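Local structure of NTF2-like Protein (Anabaena variabilis ATCC 29413, 3DMC) at residues 6-11 with 83-88; 34-39 with 118-123; 43-48 with 125-130; 90-95 with 109-114. The protein is of unknown function but has an NTF2-like, SnoaL-type fold, forms a two-chain assembly and may bind a small ligand. All coordinates share one frame; numbering follows the deposited sequence. Where two conformers were deposited one is given.

Contact 1. Residues 6-11 with 83-88; sequences YSDNTL and VTSNET
Thr10 meets the turn at Glu87 with both branches of its side chain. OG1 stands beside its own backbone N (chi1 -67°), and Thr10 OG1 donates a hydrogen bond to Glu87 O at 2.6 Å. The donor sits above the carbonyl plane, 42° out of it, off the lone pairs. CG2 is the other branch, trans to the backbone N. Thr10 CG2 rests on the backbone, 3.6 Å from Thr88 C. The turn is itself fixed by an Asx turn, in which Asn86 OD1 accepts from Thr88 N; OD1 also takes Thr89 N. A valine in place of Thr10 would probably keep the methyl packing but leave Glu87 O without its hydroxyl donor.

Leu11 brings its branched end over Ser85, with Leu11 CG 3.7 Å from Ser85 OG. Leu11 CD2 also reaches Val83 CG1 at 4.1 Å. Asp8 is the N-cap of the helix. Its OD1 accepts from Leu11 N, which comes from above the carboxylate plane. A water links the two segments: it donates to Asp8 OD1 and to Asn86 O, and accepts from Ser85 OG at 2.7 Å. Ser85 OG is also hydrogen-bonded to Gly1 N of the second subunit, while Asp8 OD2 is hydrogen-bonded to Thr4 OG1 and to Met2 N of the second subunit.

The contact sets the first turn of helix 9-27 against the end of strand 75-85 and the turn into strand 89-100. Thr10 and Val83 both also touch Val90 on that next strand.

Contact 2. Residues 34-39 with 118-123; sequences LDMLTE and DKICSY
Leu37 and Ile120 form a parallel beta bridge, by which the short strand 37-38 joins the start of strand 119-127 in the curved sheet of the NTF2-like fold. Ile120 N donates to Met36 O at 2.9 Å, and Thr38 N donates to Ile120 O at 3.0 Å. The type I turn from Leu34 to Leu37 leads the chain into this bridge.

Leu37 holds CG beside its backbone N (chi1 -46°), and Leu37 CD2 then lies 4.0 Å from Ile120 CB. The two side chains cross at a slant on one face of the sheet. Met36, a selenomethionine, bends at chi3 (82°), which brings Met36 CE to 4.2 Å from Ile120 CD1. Val13, Gln16 and Phe20 of helix 9-27 also touch this side chain.

Thr38 splits its branches. Thr38 CG2 packs on Lys119 CB at 3.6 Å. OG1 passes close to Cys121, but its polar partner is Asp40 OD1. Lys119 is stretched out beyond CG, and its CB and CG run past Met36 O. Its ammonium does not touch Glu39 directly. One water spans the gap: it donates to Leu37 O and Glu39 OE2, and accepts from Lys119 NZ at 3.2 Å.

Contact 3. Residues 43-48 with 125-130; sequences FWFPMG and EYFGSD
The strands 43-45 and 125-127 run nearly parallel, 16° apart, and one backbone bond joins them here: Glu125 N donates to Trp44 O at 3.1 Å. Their axes come no closer than 6.6 Å. Beyond Phe45 the chain leaves the strand, and side chains take over the contact.

Phe127 takes the largest share. Pro46 CG sits over the centre of its ring in a CH-pi contact, 3.8 Å from the centroid and 13° off the normal. The edge of the Phe127 ring points to the face of Phe45 in an offset edge-to-face pair, with planes at 78° and Phe45 CZ 3.8 Å from Phe127 CZ. Met47, a selenomethionine, comes to another part of the Phe127 edge, with Met47 CG 4.1 Å from Phe127 CE2. An alanine in place of Phe127 would probably leave Pro46 without its aromatic platform and open a gap beside the Phe45 ring.

These strands are neighbours in the mixed sheet of the NTF2-like fold, whose concave side in relatives often lines a ligand pocket. An acetate ion, probably from the crystallisation liquor, lies about 3 Å from the Glu125 side chain.

Glu125 and Phe45 both turn CG trans to the backbone N and run side by side. Glu125 OE1 meets the edge of the Phe45 ring, 3.7 Å from Phe45 CE1. The ring and carboxylate planes are almost perpendicular. OE1 is also hydrogen-bonded to Tyr123 OH. The Trp44 ring makes a cation-pi contact with Arg108 of the second subunit.

Contact 4. Residues 90-95 with 109-114; sequences VVFEFR and VAVSFD
Val90, Phe92 and Phe94 pair with Phe113, Val111 and Val109 through six backbone hydrogen bonds, two for each pair. Phe113 N to Val90 O is 2.8 Å. Phe92 N to Val111 O and Phe94 N to Val109 O are each 2.9 Å and almost straight, at 176°. Between them lie the non-hydrogen-bonded pairs Val91 with Ser112 and Glu93 with Ala110. This is the regular ladder of an antiparallel beta hairpin, strands 89-100 and 103-116.

The polar side chains share one face with Val91 and Ala110. Their partners lie mostly across the subunit interface. Glu93 OE1 is hydrogen-bonded to Tyr126 OH and forms a salt bridge with Arg124, both of the second subunit. Glu93 OE2 is hydrogen-bonded to Ser112 OG of that subunit, and Ser112 OG here to Glu93 OE2 there. Within the hairpin, Val91 CG2 packs on Ser112 OG at 3.6 Å.

The other face is apolar. Phe94 takes the position between its backbone N and carbonyl carbon (chi1 68°), which lays the ring alongside Val109. Val109 CB is over one face of the Phe94 ring, 3.8 Å from the centroid. Phe92 and Phe113 meet obliquely, Phe92 CE1 to Phe113 CD2 at 3.9 Å, with ring planes at 52°. Phe18 of helix 9-27 stacks on Phe92 and also meets Phe94.

The chemistry thus divides the hairpin. Its aromatic and valine face builds the interior against the helix. Its Glu93 and Ser112 face exchanges salt bridges and hydrogen bonds with the second subunit, so burial of the carboxylate is probably paid for by those partners.

All four contacts reach the same mixed sheet. Contact 4 is the central hairpin, its centre about 7 Å from the centre of the chain. Contact 1 lies beside it, about 13 Å away between centres, where strand 75-85 borders strand 89-100. Contacts 2 and 3 share strand 119-127, with centres about 19 Å apart, and both touch strand 103-116 of contact 4. Contacts 1 and 3 are the most distant pair, about 23 Å between centres. The segments of contact 1 both precede those of contact 4 and alternate with those of contacts 2 and 3, whose spans enclose contact 4. Early and late parts of the chain are thus joined through one sheet. Contacts 1, 3 and 4 also touch the second subunit.

Contact 1. Residues 6-11 with 83-88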
# COMPACT_ATOMS: atom_id res chain seq x y z
N TYR A 6 20.78 -11.82 7.76
CA TYR A 6 20.56 -12.91 6.81
C TYR A 6 19.49 -13.87 7.35
O TYR A 6 18.92 -14.65 6.59
CB TYR A 6 21.87 -13.65 6.42
CG TYR A 6 22.58 -14.28 7.57
CD1 TYR A 6 22.18 -15.50 8.09
CD2 TYR A 6 23.68 -13.66 8.15
CE1 TYR A 6 22.82 -16.08 9.18
CE2 TYR A 6 24.34 -14.23 9.23
CZ TYR A 6 23.91 -15.44 9.75
OH TYR A 6 24.57 -16.01 10.83
N SER A 7 19.21 -13.80 8.65
CA SER A 7 18.23 -14.70 9.30
C SER A 7 16.79 -14.22 9.15
O SER A 7 15.87 -14.83 9.66
CB SER A 7 18.54 -14.88 10.79
OG SER A 7 18.62 -13.65 11.48
N ASP A 8 16.65 -13.10 8.46
CA ASP A 8 15.32 -12.51 8.16
C ASP A 8 14.58 -13.32 7.06
O ASP A 8 14.64 -13.04 5.87
CB ASP A 8 15.51 -11.03 7.80
CG ASP A 8 14.22 -10.22 7.87
OD1 ASP A 8 13.14 -10.84 7.77
OD2 ASP A 8 14.33 -8.97 7.96
N ASN A 9 13.86 -14.34 7.51
CA ASN A 9 13.21 -15.31 6.63
C ASN A 9 12.03 -14.65 5.96
O ASN A 9 11.68 -14.95 4.81
CB ASN A 9 12.67 -16.49 7.46
CG ASN A 9 11.90 -17.50 6.65
OD1 ASN A 9 12.49 -18.28 5.89
ND2 ASN A 9 10.57 -17.55 6.87
N THR A 10 11.43 -13.73 6.69
CA THR A 10 10.26 -13.01 6.16
C THR A 10 10.65 -12.27 4.87
O THR A 10 9.99 -12.39 3.84
CB THR A 10 9.61 -12.11 7.25
OG1 THR A 10 9.03 -12.97 8.27
CG2 THR A 10 8.56 -11.19 6.65
N LEU A 11 11.72 -11.50 4.95
CA LEU A 11 12.22 -10.75 3.80
C LEU A 11 12.66 -11.69 2.69
O LEU A 11 12.34 -11.49 1.52
CB LEU A 11 13.38 -9.83 4.17
CG LEU A 11 13.09 -8.36 4.47
CD1 LEU A 11 14.41 -7.65 4.71
CD2 LEU A 11 12.33 -7.71 3.30
N VAL A 83 10.58 -1.27 -0.15
CA VAL A 83 10.25 -2.57 0.42
C VAL A 83 10.37 -2.46 1.93
O VAL A 83 11.46 -2.25 2.48
CB VAL A 83 11.21 -3.63 -0.10
CG1 VAL A 83 10.92 -4.97 0.54
CG2 VAL A 83 11.09 -3.74 -1.63
N THR A 84 9.24 -2.64 2.59
CA THR A 84 9.20 -2.53 4.05
C THR A 84 8.72 -3.83 4.66
O THR A 84 8.05 -4.60 4.00
CB THR A 84 8.24 -1.38 4.49
OG1 THR A 84 6.96 -1.60 3.91
CG2 THR A 84 8.78 0.04 4.08
N SER A 85 9.12 -4.08 5.91
CA SER A 85 8.70 -5.33 6.55
C SER A 85 8.58 -5.21 8.06
O SER A 85 8.97 -4.22 8.69
CB SER A 85 9.65 -6.49 6.19
OG SER A 85 10.96 -6.38 6.72
N ASN A 86 8.03 -6.27 8.58
CA ASN A 86 8.00 -6.54 10.04
C ASN A 86 8.27 -8.03 10.26
O ASN A 86 8.88 -8.68 9.40
CB ASN A 86 6.72 -6.02 10.71
CG ASN A 86 5.44 -6.69 10.22
OD1 ASN A 86 5.45 -7.82 9.79
ND2 ASN A 86 4.29 -5.97 10.36
N GLU A 87 7.83 -8.58 11.39
CA GLU A 87 8.13 -9.99 11.68
C GLU A 87 7.51 -10.96 10.66
O GLU A 87 8.04 -12.03 10.43
CB GLU A 87 7.69 -10.39 13.09
CG GLU A 87 8.46 -9.73 14.18
CD GLU A 87 8.14 -10.32 15.54
OE1 GLU A 87 7.13 -11.05 15.63
OE2 GLU A 87 8.89 -10.07 16.51
N THR A 88 6.38 -10.55 10.07
CA THR A 88 5.59 -11.43 9.21
C THR A 88 5.13 -10.91 7.85
O THR A 88 4.81 -11.69 6.99
CB THR A 88 4.33 -11.98 9.97
OG1 THR A 88 3.41 -10.92 10.21
CG2 THR A 88 4.75 -12.60 11.28
O HOH W 1 11.14 -8.92 7.71

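Contact 2. Residues 34-39 with 118-123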
# COMPACT_ATOMS: atom_id res chain seq x y z
N LEU A 34 2.38 -19.67 -7.44
CA LEU A 34 1.31 -20.44 -6.79
C LEU A 34 1.88 -21.51 -5.86
O LEU A 34 1.34 -21.79 -4.79
CB LEU A 34 0.41 -21.11 -7.84
CG LEU A 34 -0.50 -20.20 -8.66
CD1 LEU A 34 -1.12 -20.96 -9.82
CD2 LEU A 34 -1.58 -19.57 -7.77
N ASP A 35 2.99 -22.08 -6.29
CA ASP A 35 3.60 -23.19 -5.57
C ASP A 35 4.11 -22.70 -4.20
O ASP A 35 4.36 -23.48 -3.27
CB ASP A 35 4.74 -23.83 -6.37
CG ASP A 35 4.23 -24.76 -7.47
OD1 ASP A 35 3.02 -25.04 -7.53
OD2 ASP A 35 5.07 -25.21 -8.29
N MSE A 36 4.28 -21.39 -4.09
CA MSE A 36 4.81 -20.82 -2.86
C MSE A 36 3.72 -20.38 -1.93
O MSE A 36 4.01 -19.85 -0.85
CB MSE A 36 5.71 -19.63 -3.15
CG MSE A 36 7.15 -20.00 -3.37
SE MSE A 36 7.98 -18.32 -3.51
CE MSE A 36 8.21 -17.87 -1.59
N LEU A 37 2.48 -20.60 -2.33
CA LEU A 37 1.32 -20.18 -1.51
C LEU A 37 0.82 -21.31 -0.61
O LEU A 37 0.78 -22.47 -1.00
CB LEU A 37 0.18 -19.66 -2.41
CG LEU A 37 0.60 -18.69 -3.52
CD1 LEU A 37 -0.59 -18.18 -4.33
CD2 LEU A 37 1.35 -17.51 -2.89
N THR A 38 0.44 -20.94 0.61
CA THR A 38 -0.11 -21.88 1.58
C THR A 38 -1.51 -22.33 1.16
O THR A 38 -2.20 -21.70 0.36
CB THR A 38 -0.19 -21.28 3.01
OG1 THR A 38 -1.08 -20.17 3.01
CG2 THR A 38 1.17 -20.89 3.53
N GLU A 39 -1.95 -23.46 1.70
CA GLU A 39 -3.24 -24.01 1.30
C GLU A 39 -4.40 -23.11 1.71
O GLU A 39 -5.47 -23.14 1.10
CB GLU A 39 -3.45 -25.42 1.88
CG GLU A 39 -2.42 -26.44 1.39
CD GLU A 39 -2.32 -26.49 -0.13
OE1 GLU A 39 -3.36 -26.65 -0.81
OE2 GLU A 39 -1.19 -26.37 -0.66
N ASP A 118 8.25 -21.15 4.77
CA ASP A 118 8.89 -21.04 3.47
C ASP A 118 7.86 -20.65 2.43
O ASP A 118 8.11 -20.68 1.23
CB ASP A 118 9.65 -22.32 3.08
CG ASP A 118 8.75 -23.53 2.94
OD1 ASP A 118 7.70 -23.59 3.63
OD2 ASP A 118 9.11 -24.42 2.16
N LYS A 119 6.70 -20.23 2.93
CA LYS A 119 5.57 -19.83 2.07
C LYS A 119 4.92 -18.48 2.41
O LYS A 119 5.18 -17.86 3.44
CB LYS A 119 4.50 -20.93 2.06
CG LYS A 119 4.97 -22.18 1.34
CD LYS A 119 4.05 -23.35 1.47
CE LYS A 119 4.67 -24.59 0.84
NZ LYS A 119 3.77 -25.78 0.95
N ILE A 120 4.02 -18.11 1.51
CA ILE A 120 3.17 -16.89 1.60
C ILE A 120 1.73 -17.29 1.85
O ILE A 120 1.16 -18.12 1.10
CB ILE A 120 3.28 -16.04 0.30
CG1 ILE A 120 4.73 -15.52 0.15
CG2 ILE A 120 2.22 -14.91 0.25
CD1 ILE A 120 5.08 -15.05 -1.27
N CYS A 121 1.13 -16.69 2.89
CA CYS A 121 -0.22 -17.10 3.35
C CYS A 121 -1.29 -16.06 3.04
O CYS A 121 -2.49 -16.34 3.08
CB CYS A 121 -0.21 -17.43 4.85
SG CYS A 121 0.43 -16.16 5.95
N SER A 122 -0.88 -14.87 2.65
CA SER A 122 -1.88 -13.89 2.21
C SER A 122 -1.26 -12.77 1.38
O SER A 122 -0.05 -12.55 1.41
CB SER A 122 -2.62 -13.28 3.39
OG SER A 122 -1.72 -12.54 4.20
N TYR A 123 -2.15 -12.11 0.67
CA TYR A 123 -1.82 -11.09 -0.32
C TYR A 123 -2.86 -10.00 -0.29
O TYR A 123 -4.04 -10.27 -0.22
CB TYR A 123 -1.79 -11.81 -1.68
CG TYR A 123 -1.72 -10.99 -2.95
CD1 TYR A 123 -2.79 -10.21 -3.39
CD2 TYR A 123 -0.60 -11.05 -3.74
CE1 TYR A 123 -2.73 -9.51 -4.60
CE2 TYR A 123 -0.52 -10.35 -4.93
CZ TYR A 123 -1.59 -9.61 -5.38
OH TYR A 123 -1.45 -8.93 -6.57
O HOH W 2 0.87 -24.99 -0.07

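Contact 3. Residues 43-48 with 125-130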
# COMPACT_ATOMS: atom_id res chain seq x y z
N PHE A 43 -6.43 -13.64 -0.50
CA PHE A 43 -5.95 -12.42 -1.18
C PHE A 43 -7.09 -11.43 -1.23
O PHE A 43 -8.25 -11.79 -1.41
CB PHE A 43 -5.37 -12.67 -2.58
CG PHE A 43 -6.34 -13.29 -3.59
CD1 PHE A 43 -6.64 -14.64 -3.56
CD2 PHE A 43 -6.90 -12.53 -4.59
CE1 PHE A 43 -7.51 -15.19 -4.49
CE2 PHE A 43 -7.77 -13.09 -5.51
CZ PHE A 43 -8.06 -14.43 -5.45
N TRP A 44 -6.72 -10.18 -1.06
CA TRP A 44 -7.68 -9.06 -1.10
C TRP A 44 -7.36 -8.18 -2.31
O TRP A 44 -6.21 -7.83 -2.56
CB TRP A 44 -7.56 -8.23 0.18
CG TRP A 44 -8.81 -8.01 0.95
CD1 TRP A 44 -9.20 -8.69 2.07
CD2 TRP A 44 -9.82 -7.03 0.71
NE1 TRP A 44 -10.39 -8.21 2.51
CE2 TRP A 44 -10.81 -7.19 1.70
CE3 TRP A 44 -10.01 -6.05 -0.27
CZ2 TRP A 44 -11.95 -6.40 1.75
CZ3 TRP A 44 -11.16 -5.25 -0.21
CH2 TRP A 44 -12.12 -5.45 0.79
N PHE A 45 -8.40 -7.82 -3.05
CA PHE A 45 -8.27 -6.99 -4.25
C PHE A 45 -9.37 -5.89 -4.28
O PHE A 45 -10.43 -6.06 -3.74
CB PHE A 45 -8.30 -7.92 -5.48
CG PHE A 45 -8.01 -7.23 -6.79
CD1 PHE A 45 -6.71 -7.05 -7.22
CD2 PHE A 45 -9.05 -6.80 -7.60
CE1 PHE A 45 -6.45 -6.44 -8.45
CE2 PHE A 45 -8.80 -6.18 -8.81
CZ PHE A 45 -7.50 -6.01 -9.23
N PRO A 46 -9.06 -4.72 -4.87
CA PRO A 46 -9.95 -3.60 -4.58
C PRO A 46 -11.30 -3.56 -5.24
O PRO A 46 -12.22 -2.97 -4.70
CB PRO A 46 -9.12 -2.38 -5.03
CG PRO A 46 -7.70 -2.86 -5.00
CD PRO A 46 -7.78 -4.28 -5.43
N MSE A 47 -11.39 -4.17 -6.41
CA MSE A 47 -12.59 -4.02 -7.25
C MSE A 47 -12.82 -5.16 -8.21
O MSE A 47 -11.95 -5.98 -8.50
CB MSE A 47 -12.55 -2.69 -8.05
CG MSE A 47 -11.51 -2.63 -9.13
SE MSE A 47 -11.56 -0.89 -10.07
CE MSE A 47 -12.13 -1.40 -11.86
N GLY A 48 -14.04 -5.16 -8.71
CA GLY A 48 -14.46 -6.01 -9.79
C GLY A 48 -14.80 -7.37 -9.29
O GLY A 48 -15.19 -7.54 -8.15
N GLU A 125 -3.55 -6.20 -2.36
CA GLU A 125 -3.21 -5.24 -3.41
C GLU A 125 -3.93 -3.91 -3.26
O GLU A 125 -5.15 -3.84 -3.01
CB GLU A 125 -3.46 -5.84 -4.80
CG GLU A 125 -3.00 -4.88 -5.90
CD GLU A 125 -2.96 -5.45 -7.30
OE1 GLU A 125 -2.86 -6.68 -7.48
OE2 GLU A 125 -3.01 -4.62 -8.25
N TYR A 126 -3.13 -2.85 -3.42
CA TYR A 126 -3.61 -1.46 -3.33
C TYR A 126 -3.16 -0.67 -4.58
O TYR A 126 -2.03 -0.85 -5.06
CB TYR A 126 -3.02 -0.76 -2.10
CG TYR A 126 -3.23 -1.44 -0.76
CD1 TYR A 126 -2.42 -2.52 -0.35
CD2 TYR A 126 -4.23 -1.01 0.11
CE1 TYR A 126 -2.58 -3.10 0.90
CE2 TYR A 126 -4.42 -1.63 1.37
CZ TYR A 126 -3.59 -2.69 1.74
OH TYR A 126 -3.76 -3.29 2.99
N PHE A 127 -4.05 0.19 -5.08
CA PHE A 127 -3.79 1.02 -6.28
C PHE A 127 -3.33 2.42 -5.84
O PHE A 127 -3.99 3.05 -5.02
CB PHE A 127 -5.07 1.23 -7.13
CG PHE A 127 -5.76 -0.03 -7.61
CD1 PHE A 127 -5.08 -1.23 -7.72
CD2 PHE A 127 -7.07 0.02 -8.05
CE1 PHE A 127 -5.72 -2.40 -8.21
CE2 PHE A 127 -7.72 -1.11 -8.55
CZ PHE A 127 -7.05 -2.32 -8.63
N GLY A 128 -2.24 2.91 -6.45
CA GLY A 128 -1.64 4.20 -6.10
C GLY A 128 -1.73 5.27 -7.17
O GLY A 128 -1.34 6.40 -6.94
N SER A 129 -2.21 4.89 -8.36
CA SER A 129 -2.47 5.85 -9.42
C SER A 129 -3.77 5.51 -10.16
O SER A 129 -4.63 4.76 -9.65
CB SER A 129 -1.27 5.92 -10.38
OG SER A 129 -1.30 7.06 -11.25
N ASP A 130 -3.86 5.97 -11.39
CA ASP A 130 -5.10 5.98 -12.18
C ASP A 130 -5.06 5.08 -13.40
O ASP A 130 -5.95 5.11 -14.25
CB ASP A 130 -5.48 7.39 -12.63
CG ASP A 130 -4.47 8.01 -13.54
OD1 ASP A 130 -3.48 7.32 -13.87
OD2 ASP A 130 -4.71 9.18 -13.93

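Contact 4. Residues 90-95 with 109-114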
# COMPACT_ATOMS: atom_id res chain seq x y z
N VAL A 90 5.57 -8.21 4.42
CA VAL A 90 6.43 -7.40 3.54
C VAL A 90 5.56 -6.68 2.54
O VAL A 90 4.62 -7.26 1.96
CB VAL A 90 7.47 -8.24 2.78
CG1 VAL A 90 8.42 -7.31 2.10
CG2 VAL A 90 8.23 -9.18 3.77
N VAL A 91 5.86 -5.40 2.35
CA VAL A 91 5.13 -4.59 1.35
C VAL A 91 6.13 -4.10 0.34
O VAL A 91 7.23 -3.63 0.68
CB VAL A 91 4.43 -3.34 1.96
CG1 VAL A 91 3.68 -2.50 0.89
CG2 VAL A 91 3.46 -3.70 3.09
N PHE A 92 5.72 -4.26 -0.91
CA PHE A 92 6.44 -3.84 -2.10
C PHE A 92 5.66 -2.70 -2.74
O PHE A 92 4.54 -2.89 -3.17
CB PHE A 92 6.53 -5.03 -3.07
CG PHE A 92 7.32 -6.18 -2.54
CD1 PHE A 92 6.69 -7.18 -1.75
CD2 PHE A 92 8.68 -6.30 -2.81
CE1 PHE A 92 7.41 -8.23 -1.25
CE2 PHE A 92 9.39 -7.37 -2.31
CZ PHE A 92 8.76 -8.32 -1.53
N GLU A 93 6.29 -1.54 -2.81
CA GLU A 93 5.73 -0.39 -3.49
C GLU A 93 6.49 -0.27 -4.80
O GLU A 93 7.72 -0.05 -4.83
CB GLU A 93 5.90 0.90 -2.68
CG GLU A 93 5.12 0.97 -1.39
CD GLU A 93 5.40 2.26 -0.64
OE1 GLU A 93 5.18 3.35 -1.25
OE2 GLU A 93 5.84 2.17 0.54
N PHE A 94 5.72 -0.39 -5.87
CA PHE A 94 6.29 -0.46 -7.23
C PHE A 94 5.51 0.32 -8.30
O PHE A 94 4.38 0.79 -8.09
CB PHE A 94 6.58 -1.91 -7.65
CG PHE A 94 5.35 -2.76 -7.85
CD1 PHE A 94 4.80 -3.50 -6.81
CD2 PHE A 94 4.74 -2.82 -9.10
CE1 PHE A 94 3.67 -4.27 -7.02
CE2 PHE A 94 3.62 -3.58 -9.30
CZ PHE A 94 3.08 -4.31 -8.26
N ARG A 95 6.15 0.46 -9.46
CA ARG A 95 5.56 1.12 -10.64
C ARG A 95 5.56 0.10 -11.75
O ARG A 95 6.55 -0.65 -11.90
CB ARG A 95 6.35 2.39 -11.05
CG ARG A 95 6.30 3.54 -10.04
CD ARG A 95 7.37 4.61 -10.23
NE ARG A 95 7.29 5.14 -11.61
CZ ARG A 95 8.11 4.79 -12.60
NH1 ARG A 95 9.09 3.92 -12.39
NH2 ARG A 95 7.94 5.31 -13.83
N VAL A 109 1.50 0.69 -7.51
CA VAL A 109 0.89 -0.42 -6.78
C VAL A 109 1.65 -0.69 -5.51
O VAL A 109 2.86 -0.56 -5.43
CB VAL A 109 0.86 -1.71 -7.62
CG1 VAL A 109 -0.02 -2.79 -6.94
CG2 VAL A 109 0.38 -1.42 -9.06
N ALA A 110 0.91 -1.10 -4.49
CA ALA A 110 1.51 -1.70 -3.33
C ALA A 110 0.90 -3.08 -3.16
O ALA A 110 -0.30 -3.24 -3.12
CB ALA A 110 1.28 -0.86 -2.08
N VAL A 111 1.76 -4.08 -3.11
CA VAL A 111 1.32 -5.41 -2.72
C VAL A 111 2.02 -5.83 -1.44
O VAL A 111 3.23 -5.67 -1.27
CB VAL A 111 1.50 -6.49 -3.81
CG1 VAL A 111 0.79 -6.07 -5.12
CG2 VAL A 111 2.98 -6.82 -4.03
N SER A 112 1.19 -6.37 -0.56
CA SER A 112 1.57 -6.76 0.78
C SER A 112 1.42 -8.28 0.89
O SER A 112 0.40 -8.83 0.51
CB SER A 112 0.65 -6.05 1.78
OG SER A 112 1.00 -6.34 3.11
N PHE A 113 2.49 -8.94 1.32
CA PHE A 113 2.45 -10.40 1.59
C PHE A 113 2.60 -10.66 3.09
O PHE A 113 3.40 -10.00 3.78
CB PHE A 113 3.66 -11.15 0.93
CG PHE A 113 3.79 -11.00 -0.57
CD1 PHE A 113 2.73 -10.73 -1.37
CD2 PHE A 113 5.02 -11.27 -1.18
CE1 PHE A 113 2.87 -10.62 -2.75
CE2 PHE A 113 5.16 -11.18 -2.54
CZ PHE A 113 4.07 -10.87 -3.34
N ASP A 114 1.91 -11.69 3.59
CA ASP A 114 2.30 -12.32 4.87
C ASP A 114 3.06 -13.59 4.56
O ASP A 114 2.69 -14.35 3.65
CB ASP A 114 1.08 -12.68 5.72
CG ASP A 114 0.49 -11.51 6.43
OD1 ASP A 114 0.85 -10.36 6.13
OD2 ASP A 114 -0.32 -11.74 7.34